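Local coordinates for protein acetone carboxylase alpha subunit (Xanthobacter autotrophicus Py2, PDB 5M45) that forms the alpha subunit of a multi-subunit carboxylase, belongs to the hydantoinase B/oxoprolinase family and holds a manganese ion, at residues A[276-287]-A[321-330]; A[295-304]-A[600-610]. All coordinates share one frame; numbering follows the deposited sequence.

Interaction 1: A[276-287]-A[321-330]; sequences QARIKAMTIPGT and EMTIRRDGTW
With CG1 of Ile279 lying beside its backbone N (chi1 -73°) and the branch extended beyond it, CD1 is carried over one face of the Trp330 ring, while CG2 is left to meet CG2 of Ile324. This is a helix C-terminus packed on the beta hairpin of strands 313-324 and 330-333, which the Arg325 to Gly328 turn joins: helix 257-282 ends at Met282, and the chain turns through Pro285 into a strand antiparallel to 313-324. The Ile279 methyl makes a CH-pi contact, CD1 standing 3.8 Å from the centroid of the five-membered ring of Trp330, whose NE1 is bonded to Thr378. At the helix end Thr283 OG1 donates to Ile279 O, which Thr283 N reaches from the opposite face of the carbonyl; the same hydroxyl oxygen lies 3.7 Å from Ile324 CG2. Gly286 and Ile324 form a hydrogen-bonded pair, joined by Gly286 N to Ile324 O at 3.0 Å and by the reciprocal Ile324 N to Gly286 O. A neighbouring chain of another protein adds its own strand beside Gly286 and Thr287, continuing the sheet across the interface. The type I turn rests on the helix, and Gly328 CA comes within 3.8 Å of Lys280 CG. The extended Gln276 side chain gives NE2 to Asp327 O at 3.1 Å, nearly along the C=O axis, and a water linking Lys280 NZ to Asp327 O gives that carbonyl a second donor. Farther along the strands, one water joins Thr287 OG1, Thr323 OG1 and Glu321 OE1, lying 2.9 Å from the Glu321 oxygen.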
loop_
_atom_site.group_PDB
_atom_site.type_symbol
_atom_site.label_atom_id
_atom_site.label_comp_id
_atom_site.label_asym_id
_atom_site.label_seq_id
_atom_site.Cartn_x
_atom_site.Cartn_y
_atom_site.Cartn_z
ATOM N N GLN A 276 36.752 8.685 -19.558
ATOM C CA GLN A 276 37.330 8.615 -20.905
ATOM C C GLN A 276 38.864 8.351 -20.860
ATOM O O GLN A 276 39.385 7.488 -21.577
ATOM C CB GLN A 276 36.994 9.885 -21.665
ATOM C CG GLN A 276 37.429 9.894 -23.114
ATOM C CD GLN A 276 37.195 11.260 -23.768
ATOM O OE1 GLN A 276 37.352 12.352 -23.159
ATOM N NE2 GLN A 276 36.797 11.217 -24.993
ATOM N N ALA A 277 39.549 9.065 -19.980
ATOM C CA ALA A 277 40.993 8.912 -19.833
ATOM C C ALA A 277 41.370 7.536 -19.291
ATOM O O ALA A 277 42.320 6.926 -19.766
ATOM C CB ALA A 277 41.583 10.015 -18.938
ATOM N N ARG A 278 40.602 7.046 -18.305
ATOM C CA ARG A 278 40.857 5.727 -17.724
ATOM C C ARG A 278 40.615 4.584 -18.726
ATOM O O ARG A 278 41.397 3.626 -18.778
ATOM C CB ARG A 278 40.107 5.556 -16.403
ATOM C CG ARG A 278 40.794 6.300 -15.245
ATOM C CD ARG A 278 41.900 5.408 -14.738
ATOM N NE ARG A 278 42.730 5.975 -13.689
ATOM C CZ ARG A 278 43.621 5.244 -12.978
ATOM N NH1 ARG A 278 43.763 3.879 -13.142
ATOM N NH2 ARG A 278 44.304 5.849 -12.019
ATOM N N ILE A 279 39.571 4.716 -19.542
ATOM C CA ILE A 279 39.308 3.754 -20.611
ATOM C C ILE A 279 40.494 3.687 -21.583
ATOM O O ILE A 279 40.958 2.605 -21.902
ATOM C CB ILE A 279 37.978 4.038 -21.332
ATOM C CG1 ILE A 279 36.835 3.635 -20.402
ATOM C CG2 ILE A 279 37.879 3.255 -22.643
ATOM C CD1 ILE A 279 35.468 3.998 -20.952
ATOM N N LYS A 280 41.003 4.843 -22.000
ATOM C CA LYS A 280 42.148 4.856 -22.943
ATOM C C LYS A 280 43.472 4.432 -22.317
ATOM O O LYS A 280 44.341 3.948 -23.029
ATOM C CB LYS A 280 42.312 6.226 -23.584
ATOM C CG LYS A 280 41.090 6.668 -24.366
ATOM C CD LYS A 280 41.395 7.476 -25.589
ATOM C CE LYS A 280 41.725 8.892 -25.281
ATOM N NZ LYS A 280 41.771 9.592 -26.597
ATOM N N ALA A 281 43.620 4.595 -21.002
ATOM C CA ALA A 281 44.839 4.164 -20.291
ATOM C C ALA A 281 44.874 2.656 -19.943
ATOM O O ALA A 281 45.973 2.085 -19.873
ATOM C CB ALA A 281 45.047 5.005 -19.028
ATOM N N MET A 282 43.699 2.022 -19.737
ATOM C CA MET A 282 43.626 0.707 -19.121
ATOM C C MET A 282 43.113 -0.422 -20.027
ATOM O O MET A 282 43.421 -1.587 -19.783
ATOM C CB MET A 282 42.718 0.753 -17.874
ATOM C CG MET A 282 43.205 1.554 -16.682
ATOM S SD MET A 282 41.943 1.658 -15.347
ATOM C CE MET A 282 42.046 0.018 -14.713
ATOM N N THR A 283 42.305 -0.095 -21.051
ATOM C CA THR A 283 41.575 -1.094 -21.812
ATOM C C THR A 283 42.143 -1.258 -23.241
ATOM O O THR A 283 43.309 -0.862 -23.502
ATOM C CB THR A 283 40.034 -0.811 -21.817
ATOM O OG1 THR A 283 39.726 0.299 -22.680
ATOM C CG2 THR A 283 39.504 -0.564 -20.409
ATOM N N ILE A 284 41.352 -1.861 -24.148
ATOM C CA ILE A 284 41.717 -2.086 -25.540
ATOM C C ILE A 284 40.433 -1.876 -26.377
ATOM O O ILE A 284 39.384 -2.438 -26.035
ATOM C CB ILE A 284 42.219 -3.549 -25.750
ATOM C CG1 ILE A 284 43.448 -3.854 -24.880
ATOM C CG2 ILE A 284 42.578 -3.793 -27.220
ATOM C CD1 ILE A 284 43.924 -5.297 -24.927
ATOM N N PRO A 285 40.491 -1.109 -27.485
ATOM C CA PRO A 285 39.298 -0.986 -28.314
ATOM C C PRO A 285 38.909 -2.310 -28.966
ATOM O O PRO A 285 39.782 -3.103 -29.302
ATOM C CB PRO A 285 39.724 0.023 -29.395
ATOM C CG PRO A 285 41.216 -0.139 -29.490
ATOM C CD PRO A 285 41.651 -0.419 -28.086
ATOM N N GLY A 286 37.612 -2.528 -29.157
ATOM C CA GLY A 286 37.112 -3.794 -29.682
ATOM C C GLY A 286 35.692 -4.137 -29.262
ATOM O O GLY A 286 34.997 -3.298 -28.638
ATOM N N THR A 287 35.252 -5.337 -29.638
ATOM C CA THR A 287 33.950 -5.854 -29.252
ATOM C C THR A 287 34.121 -7.057 -28.318
ATOM O O THR A 287 34.888 -7.963 -28.638
ATOM C CB THR A 287 33.096 -6.241 -30.469
ATOM O OG1 THR A 287 32.938 -5.096 -31.291
ATOM C CG2 THR A 287 31.726 -6.737 -30.059
ATOM N N GLU A 321 26.546 -7.164 -25.558
ATOM C CA GLU A 321 27.563 -6.789 -26.540
ATOM C C GLU A 321 28.179 -5.463 -26.076
ATOM O O GLU A 321 27.495 -4.407 -26.043
ATOM C CB GLU A 321 26.967 -6.659 -27.957
ATOM C CG GLU A 321 28.009 -6.313 -29.014
ATOM C CD GLU A 321 27.465 -6.230 -30.435
ATOM O OE1 GLU A 321 28.313 -5.973 -31.314
ATOM O OE2 GLU A 321 26.223 -6.339 -30.697
ATOM N N MET A 322 29.451 -5.522 -25.713
ATOM C CA MET A 322 30.182 -4.366 -25.152
ATOM C C MET A 322 31.184 -3.863 -26.231
ATOM O O MET A 322 32.001 -4.643 -26.692
ATOM C CB MET A 322 30.916 -4.768 -23.841
ATOM C CG MET A 322 31.902 -3.738 -23.238
ATOM S SD MET A 322 33.020 -4.487 -21.996
ATOM C CE MET A 322 31.806 -4.967 -20.715
ATOM N N THR A 323 31.102 -2.593 -26.608
ATOM C CA THR A 323 31.978 -1.983 -27.619
ATOM C C THR A 323 32.801 -0.843 -26.993
ATOM O O THR A 323 32.214 0.097 -26.470
ATOM C CB THR A 323 31.156 -1.414 -28.808
ATOM O OG1 THR A 323 30.335 -2.439 -29.337
ATOM C CG2 THR A 323 32.070 -0.923 -29.948
ATOM N N ILE A 324 34.137 -0.948 -27.023
ATOM C CA ILE A 324 35.033 0.135 -26.596
ATOM C C ILE A 324 35.576 0.748 -27.884
ATOM O O ILE A 324 36.151 0.038 -28.720
ATOM C CB ILE A 324 36.154 -0.404 -25.678
ATOM C CG1 ILE A 324 35.543 -0.991 -24.391
ATOM C CG2 ILE A 324 37.151 0.693 -25.290
ATOM C CD1 ILE A 324 36.523 -1.636 -23.438
ATOM N N ARG A 325 35.366 2.055 -28.044
ATOM C CA ARG A 325 35.780 2.812 -29.243
ATOM C C ARG A 325 37.168 3.469 -29.116
ATOM O O ARG A 325 37.643 3.725 -28.020
ATOM C CB ARG A 325 34.749 3.912 -29.575
ATOM C CG ARG A 325 33.329 3.398 -29.763
ATOM C CD ARG A 325 32.524 4.277 -30.720
ATOM N NE ARG A 325 31.112 3.895 -30.760
ATOM C CZ ARG A 325 30.180 4.270 -29.885
ATOM N NH1 ARG A 325 30.444 5.098 -28.873
ATOM N NH2 ARG A 325 28.945 3.799 -30.036
ATOM N N ARG A 326 37.764 3.787 -30.259
ATOM C CA ARG A 326 39.031 4.504 -30.305
ATOM C C ARG A 326 39.054 5.830 -29.574
ATOM O O ARG A 326 40.096 6.218 -29.039
ATOM C CB ARG A 326 39.468 4.742 -31.751
ATOM C CG ARG A 326 39.909 3.470 -32.441
ATOM C CD ARG A 326 40.079 3.697 -33.908
ATOM N NE ARG A 326 40.241 2.417 -34.617
ATOM C CZ ARG A 326 40.767 2.282 -35.827
ATOM N NH1 ARG A 326 41.223 3.339 -36.463
ATOM N NH2 ARG A 326 40.890 1.097 -36.364
ATOM N N ASP A 327 37.907 6.518 -29.525
ATOM C CA ASP A 327 37.840 7.825 -28.846
ATOM C C ASP A 327 37.629 7.734 -27.336
ATOM O O ASP A 327 37.510 8.765 -26.678
ATOM C CB ASP A 327 36.807 8.746 -29.519
ATOM C CG ASP A 327 35.347 8.312 -29.295
ATOM O OD1 ASP A 327 35.086 7.217 -28.737
ATOM O OD2 ASP A 327 34.414 9.080 -29.711
ATOM N N GLY A 328 37.579 6.521 -26.778
ATOM C CA GLY A 328 37.406 6.366 -25.332
ATOM C C GLY A 328 35.959 6.374 -24.830
ATOM O O GLY A 328 35.729 6.348 -23.618
ATOM N N THR A 329 34.994 6.417 -25.753
ATOM C CA THR A 329 33.591 6.161 -25.453
ATOM C C THR A 329 33.364 4.649 -25.423
ATOM O O THR A 329 34.133 3.878 -26.001
ATOM C CB THR A 329 32.618 6.825 -26.477
ATOM O OG1 THR A 329 32.873 6.376 -27.806
ATOM C CG2 THR A 329 32.710 8.363 -26.450
ATOM N N TRP A 330 32.285 4.232 -24.768
ATOM C CA TRP A 330 31.903 2.812 -24.769
ATOM C C TRP A 330 30.380 2.607 -24.714
ATOM O O TRP A 330 29.632 3.539 -24.408
ATOM C CB TRP A 330 32.673 1.995 -23.717
ATOM C CG TRP A 330 32.306 2.174 -22.298
ATOM C CD1 TRP A 330 31.947 3.335 -21.676
ATOM C CD2 TRP A 330 32.288 1.162 -21.289
ATOM N NE1 TRP A 330 31.674 3.097 -20.352
ATOM C CE2 TRP A 330 31.881 1.778 -20.085
ATOM C CE3 TRP A 330 32.569 -0.215 -21.282
ATOM C CZ2 TRP A 330 31.762 1.068 -18.897
ATOM C CZ3 TRP A 330 32.429 -0.931 -20.107
ATOM C CH2 TRP A 330 32.046 -0.281 -18.911
HETATM O O HOH W 1 39.459 10.857 -27.659
HETATM O O HOH W 2 30.450 -4.000 -31.517
#

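Interaction 2: A[295-304]-A[600-610]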
loop_
_atom_site.group_PDB
_atom_site.type_symbol
_atom_site.label_atom_id
_atom_site.label_comp_id
_atom_site.label_asym_id
_atom_site.label_seq_id
_atom_site.Cartn_x
_atom_site.Cartn_y
_atom_site.Cartn_z
ATOM N N ASP A 295 18.097 -18.687 -11.979
ATOM C CA ASP A 295 16.895 -19.525 -11.912
ATOM C C ASP A 295 15.737 -18.931 -11.118
ATOM O O ASP A 295 15.973 -18.281 -10.101
ATOM C CB ASP A 295 17.232 -20.930 -11.385
ATOM C CG ASP A 295 17.830 -20.945 -9.949
ATOM O OD1 ASP A 295 18.877 -20.285 -9.694
ATOM O OD2 ASP A 295 17.289 -21.677 -9.073
ATOM N N VAL A 296 14.508 -19.173 -11.597
ATOM C CA VAL A 296 13.264 -18.847 -10.894
ATOM C C VAL A 296 12.373 -20.112 -10.801
ATOM O O VAL A 296 11.485 -20.310 -11.640
ATOM C CB VAL A 296 12.520 -17.703 -11.580
ATOM C CG1 VAL A 296 11.281 -17.313 -10.779
ATOM C CG2 VAL A 296 13.431 -16.482 -11.746
ATOM N N PRO A 297 12.598 -20.958 -9.751
ATOM C CA PRO A 297 11.869 -22.228 -9.618
ATOM C C PRO A 297 10.489 -22.084 -8.925
ATOM O O PRO A 297 10.275 -22.613 -7.812
ATOM C CB PRO A 297 12.844 -23.113 -8.833
ATOM C CG PRO A 297 13.649 -22.173 -8.016
ATOM C CD PRO A 297 13.805 -20.945 -8.893
ATOM N N TYR A 298 9.552 -21.390 -9.613
ATOM C CA TYR A 298 8.239 -21.103 -9.017
ATOM C C TYR A 298 7.236 -22.243 -9.171
ATOM O O TYR A 298 6.140 -22.166 -8.619
ATOM C CB TYR A 298 7.660 -19.765 -9.527
ATOM C CG TYR A 298 8.011 -18.516 -8.715
ATOM C CD1 TYR A 298 9.224 -18.412 -8.007
ATOM C CD2 TYR A 298 7.141 -17.432 -8.670
ATOM C CE1 TYR A 298 9.547 -17.262 -7.293
ATOM C CE2 TYR A 298 7.448 -16.284 -7.957
ATOM C CZ TYR A 298 8.650 -16.199 -7.266
ATOM O OH TYR A 298 8.973 -15.068 -6.559
ATOM N N ALA A 299 7.576 -23.296 -9.897
ATOM C CA ALA A 299 6.696 -24.480 -10.005
ATOM C C ALA A 299 6.610 -25.302 -8.707
ATOM O O ALA A 299 5.592 -25.965 -8.480
ATOM C CB ALA A 299 7.083 -25.372 -11.186
ATOM N N HIS A 300 7.654 -25.241 -7.865
ATOM C CA HIS A 300 7.752 -26.088 -6.665
ATOM C C HIS A 300 6.592 -25.769 -5.681
ATOM O O HIS A 300 6.196 -24.604 -5.533
ATOM C CB HIS A 300 9.115 -25.836 -5.960
ATOM C CG HIS A 300 9.509 -26.883 -4.968
ATOM N ND1 HIS A 300 9.069 -26.885 -3.669
ATOM C CD2 HIS A 300 10.368 -27.928 -5.065
ATOM C CE1 HIS A 300 9.609 -27.894 -3.005
ATOM N NE2 HIS A 300 10.389 -28.553 -3.834
ATOM N N GLU A 301 6.112 -26.790 -4.985
ATOM C CA GLU A 301 5.007 -26.617 -4.041
ATOM C C GLU A 301 5.281 -25.666 -2.857
ATOM O O GLU A 301 4.349 -25.129 -2.275
ATOM C CB GLU A 301 4.488 -27.969 -3.520
ATOM C CG GLU A 301 5.476 -28.733 -2.640
ATOM C CD GLU A 301 4.848 -29.881 -1.840
ATOM O OE1 GLU A 301 5.604 -30.852 -1.579
ATOM O OE2 GLU A 301 3.637 -29.793 -1.437
ATOM N N ASP A 302 6.545 -25.449 -2.495
ATOM C CA ASP A 302 6.896 -24.561 -1.381
ATOM C C ASP A 302 6.976 -23.076 -1.799
ATOM O O ASP A 302 7.303 -22.242 -0.967
ATOM C CB ASP A 302 8.194 -25.026 -0.691
ATOM C CG ASP A 302 7.995 -26.305 0.145
ATOM O OD1 ASP A 302 6.822 -26.727 0.313
ATOM O OD2 ASP A 302 8.999 -26.870 0.676
ATOM N N VAL A 303 6.679 -22.763 -3.074
ATOM C CA VAL A 303 6.421 -21.406 -3.506
ATOM C C VAL A 303 4.882 -21.222 -3.620
ATOM O O VAL A 303 4.282 -21.534 -4.665
ATOM C CB VAL A 303 7.120 -21.072 -4.833
ATOM C CG1 VAL A 303 6.875 -19.628 -5.238
ATOM C CG2 VAL A 303 8.648 -21.308 -4.709
ATOM N N ARG A 304 4.272 -20.693 -2.558
ATOM C CA ARG A 304 2.812 -20.590 -2.455
ATOM C C ARG A 304 2.346 -19.220 -2.879
ATOM O O ARG A 304 2.017 -18.391 -2.045
ATOM C CB ARG A 304 2.328 -20.896 -1.029
ATOM C CG ARG A 304 2.528 -22.350 -0.788
ATOM C CD ARG A 304 2.145 -22.970 0.544
ATOM N NE ARG A 304 2.886 -24.242 0.453
ATOM C CZ ARG A 304 3.024 -25.182 1.399
ATOM N NH1 ARG A 304 2.366 -25.071 2.568
ATOM N NH2 ARG A 304 3.814 -26.254 1.133
ATOM N N LYS A 600 14.128 -30.651 5.633
ATOM C CA LYS A 600 14.106 -30.262 4.229
ATOM C C LYS A 600 15.547 -29.938 3.780
ATOM O O LYS A 600 16.146 -28.965 4.261
ATOM C CB LYS A 600 13.166 -29.070 4.024
ATOM C CG LYS A 600 11.700 -29.458 4.285
ATOM C CD LYS A 600 10.729 -28.371 3.823
ATOM C CE LYS A 600 9.282 -28.750 4.120
ATOM N NZ LYS A 600 8.335 -27.742 3.499
ATOM N N ARG A 601 16.111 -30.792 2.932
ATOM C CA ARG A 601 17.469 -30.644 2.413
ATOM C C ARG A 601 17.399 -30.867 0.899
ATOM O O ARG A 601 17.248 -32.024 0.454
ATOM C CB ARG A 601 18.419 -31.668 3.079
ATOM C CG ARG A 601 19.817 -31.753 2.473
ATOM C CD ARG A 601 20.716 -32.808 3.109
ATOM N NE ARG A 601 21.219 -32.452 4.448
ATOM C CZ ARG A 601 22.218 -31.618 4.713
ATOM N NH1 ARG A 601 22.573 -31.417 5.967
ATOM N NH2 ARG A 601 22.855 -30.953 3.753
ATOM N N ASP A 602 17.453 -29.789 0.119
ATOM C CA ASP A 602 17.175 -29.888 -1.324
ATOM C C ASP A 602 17.665 -28.660 -2.076
ATOM O O ASP A 602 18.236 -27.750 -1.453
ATOM C CB ASP A 602 15.669 -30.160 -1.572
ATOM C CG ASP A 602 14.759 -29.050 -1.077
ATOM O OD1 ASP A 602 15.168 -27.889 -0.923
ATOM O OD2 ASP A 602 13.560 -29.326 -0.843
ATOM N N LYS A 603 17.426 -28.623 -3.403
ATOM C CA LYS A 603 17.825 -27.482 -4.244
ATOM C C LYS A 603 16.875 -26.265 -4.258
ATOM O O LYS A 603 17.126 -25.301 -4.983
ATOM C CB LYS A 603 18.053 -27.927 -5.693
ATOM C CG LYS A 603 19.262 -28.860 -5.921
ATOM C CD LYS A 603 20.592 -28.179 -5.696
ATOM C CE LYS A 603 20.880 -26.990 -6.650
ATOM N NZ LYS A 603 22.241 -26.418 -6.434
ATOM N N GLN A 604 15.819 -26.271 -3.458
ATOM C CA GLN A 604 14.809 -25.229 -3.540
ATOM C C GLN A 604 15.234 -23.986 -2.724
ATOM O O GLN A 604 14.889 -23.824 -1.554
ATOM C CB GLN A 604 13.441 -25.804 -3.097
ATOM C CG GLN A 604 12.244 -24.913 -3.388
ATOM C CD GLN A 604 12.100 -24.590 -4.854
ATOM O OE1 GLN A 604 12.415 -25.408 -5.702
ATOM N NE2 GLN A 604 11.609 -23.394 -5.166
ATOM N N ALA A 605 16.020 -23.129 -3.367
ATOM C CA ALA A 605 16.641 -21.981 -2.694
ATOM C C ALA A 605 15.749 -20.741 -2.610
ATOM O O ALA A 605 16.165 -19.717 -2.070
ATOM C CB ALA A 605 17.973 -21.655 -3.369
ATOM N N ILE A 606 14.553 -20.839 -3.166
ATOM C CA ILE A 606 13.479 -19.826 -3.067
ATOM C C ILE A 606 12.218 -20.479 -2.500
ATOM O O ILE A 606 11.743 -21.492 -3.021
ATOM C CB ILE A 606 13.055 -19.250 -4.436
ATOM C CG1 ILE A 606 14.225 -18.600 -5.105
ATOM C CG2 ILE A 606 11.924 -18.212 -4.225
ATOM C CD1 ILE A 606 13.916 -18.104 -6.525
ATOM N N THR A 607 11.693 -19.893 -1.426
ATOM C CA THR A 607 10.446 -20.336 -0.820
ATOM C C THR A 607 9.604 -19.131 -0.363
ATOM O O THR A 607 10.103 -18.012 -0.284
ATOM C CB THR A 607 10.663 -21.269 0.395
ATOM O OG1 THR A 607 11.326 -20.560 1.447
ATOM C CG2 THR A 607 11.463 -22.524 0.043
ATOM N N THR A 608 8.326 -19.385 -0.082
ATOM C CA THR A 608 7.469 -18.442 0.634
ATOM C C THR A 608 7.396 -18.872 2.096
ATOM O O THR A 608 7.788 -20.001 2.441
ATOM C CB THR A 608 6.040 -18.373 0.037
ATOM O OG1 THR A 608 5.435 -19.684 -0.009
ATOM C CG2 THR A 608 6.119 -17.794 -1.381
ATOM N N GLU A 609 6.870 -17.997 2.931
ATOM C CA GLU A 609 6.883 -18.182 4.384
ATOM C C GLU A 609 6.282 -19.533 4.856
ATOM O O GLU A 609 5.264 -19.995 4.325
ATOM C CB GLU A 609 6.298 -16.962 5.136
ATOM C CG GLU A 609 4.795 -16.779 5.155
ATOM C CD GLU A 609 4.343 -15.474 5.881
ATOM O OE1 GLU A 609 3.468 -14.760 5.324
ATOM O OE2 GLU A 609 4.827 -15.154 6.995
ATOM N N GLU A 610 6.976 -20.153 5.820
ATOM C CA GLU A 610 6.569 -21.434 6.421
ATOM C C GLU A 610 6.688 -21.318 7.953
ATOM O O GLU A 610 7.589 -20.643 8.455
ATOM C CB GLU A 610 7.483 -22.532 5.807
ATOM C CG GLU A 610 7.668 -23.844 6.523
ATOM C CD GLU A 610 8.523 -24.814 5.704
ATOM O OE1 GLU A 610 9.680 -25.159 6.112
ATOM O OE2 GLU A 610 8.061 -25.208 4.593
HETATM O O HOH W 3 12.290 -30.496 -2.714
HETATM O O HOH W 4 6.690 -22.430 1.698
#
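A salt-bridge network of Asp302, Arg304, Lys600 and Glu610, together with Gln604 stacked on His300, joins segments 295-304 and 600-610. The Gln604 and His300 side chains slide past each other in opposite directions, CG of Gln604 3.7 Å from the imidazole centroid of His300 and over the middle of one face, with amide and ring planes only 22° apart. The bend at chi2 (58°) folds the amide back, and NE2 then donates both to Pro297 O at 3.1 Å and to Ile606 O, two bonds that fix the amide flip. Asp302 N donates to His300 ND1 in the ring plane, while a water connects NE2 with Asp602 OD2, itself salt-bridged to Arg559. Lys600 extends its NZ to Asp302 OD2 at 3.0 Å, approaching from above the carboxylate plane, and also to Glu610 OE2. Arg304 NH2 bridges Asp302 OD1 and Arg559 meets OD2, so cations probably offset the closeness of Asp302 and Glu610. Thr608 holds the turn and the residue after it: its N donates to Asp302 O at 3.2 Å, and its OG1 accepts from Arg304 N at 3.0 Å. Next to the glutamine, Ile606 sets CD1 against Pro297 CD at 3.7 Å and CG2 near Tyr298 CE1. Polar bonds thus gather on the type I beta turn His300 to Val303, and apolar contacts on the residues leading into it from an inverse gamma turn at Pro297; another, centred on Gln604, lies across the contact.

Strand 286-297 connects the two contacts: interaction 1 engages its beginning and interaction 2 its end, with centres about 42 Å apart and nearest atoms about 20 Å apart. They lie on opposite sides of the chain's centre and do not touch. Interaction 1 joins this strand, the outermost of a mixed sheet within this chain, to its neighbour 313-324, whereas interaction 2 ties the end of the strand and the loop beyond it to segment 600-610, some 300 residues later. The bound 3,6,9,12,15-pentaoxaheptadecan-1-ol lies near interaction 1, about 9 Å from the side chain of Arg325. Both contacts lie within reach of the chain of another protein, and interaction 2 also touches the second copy of this subunit.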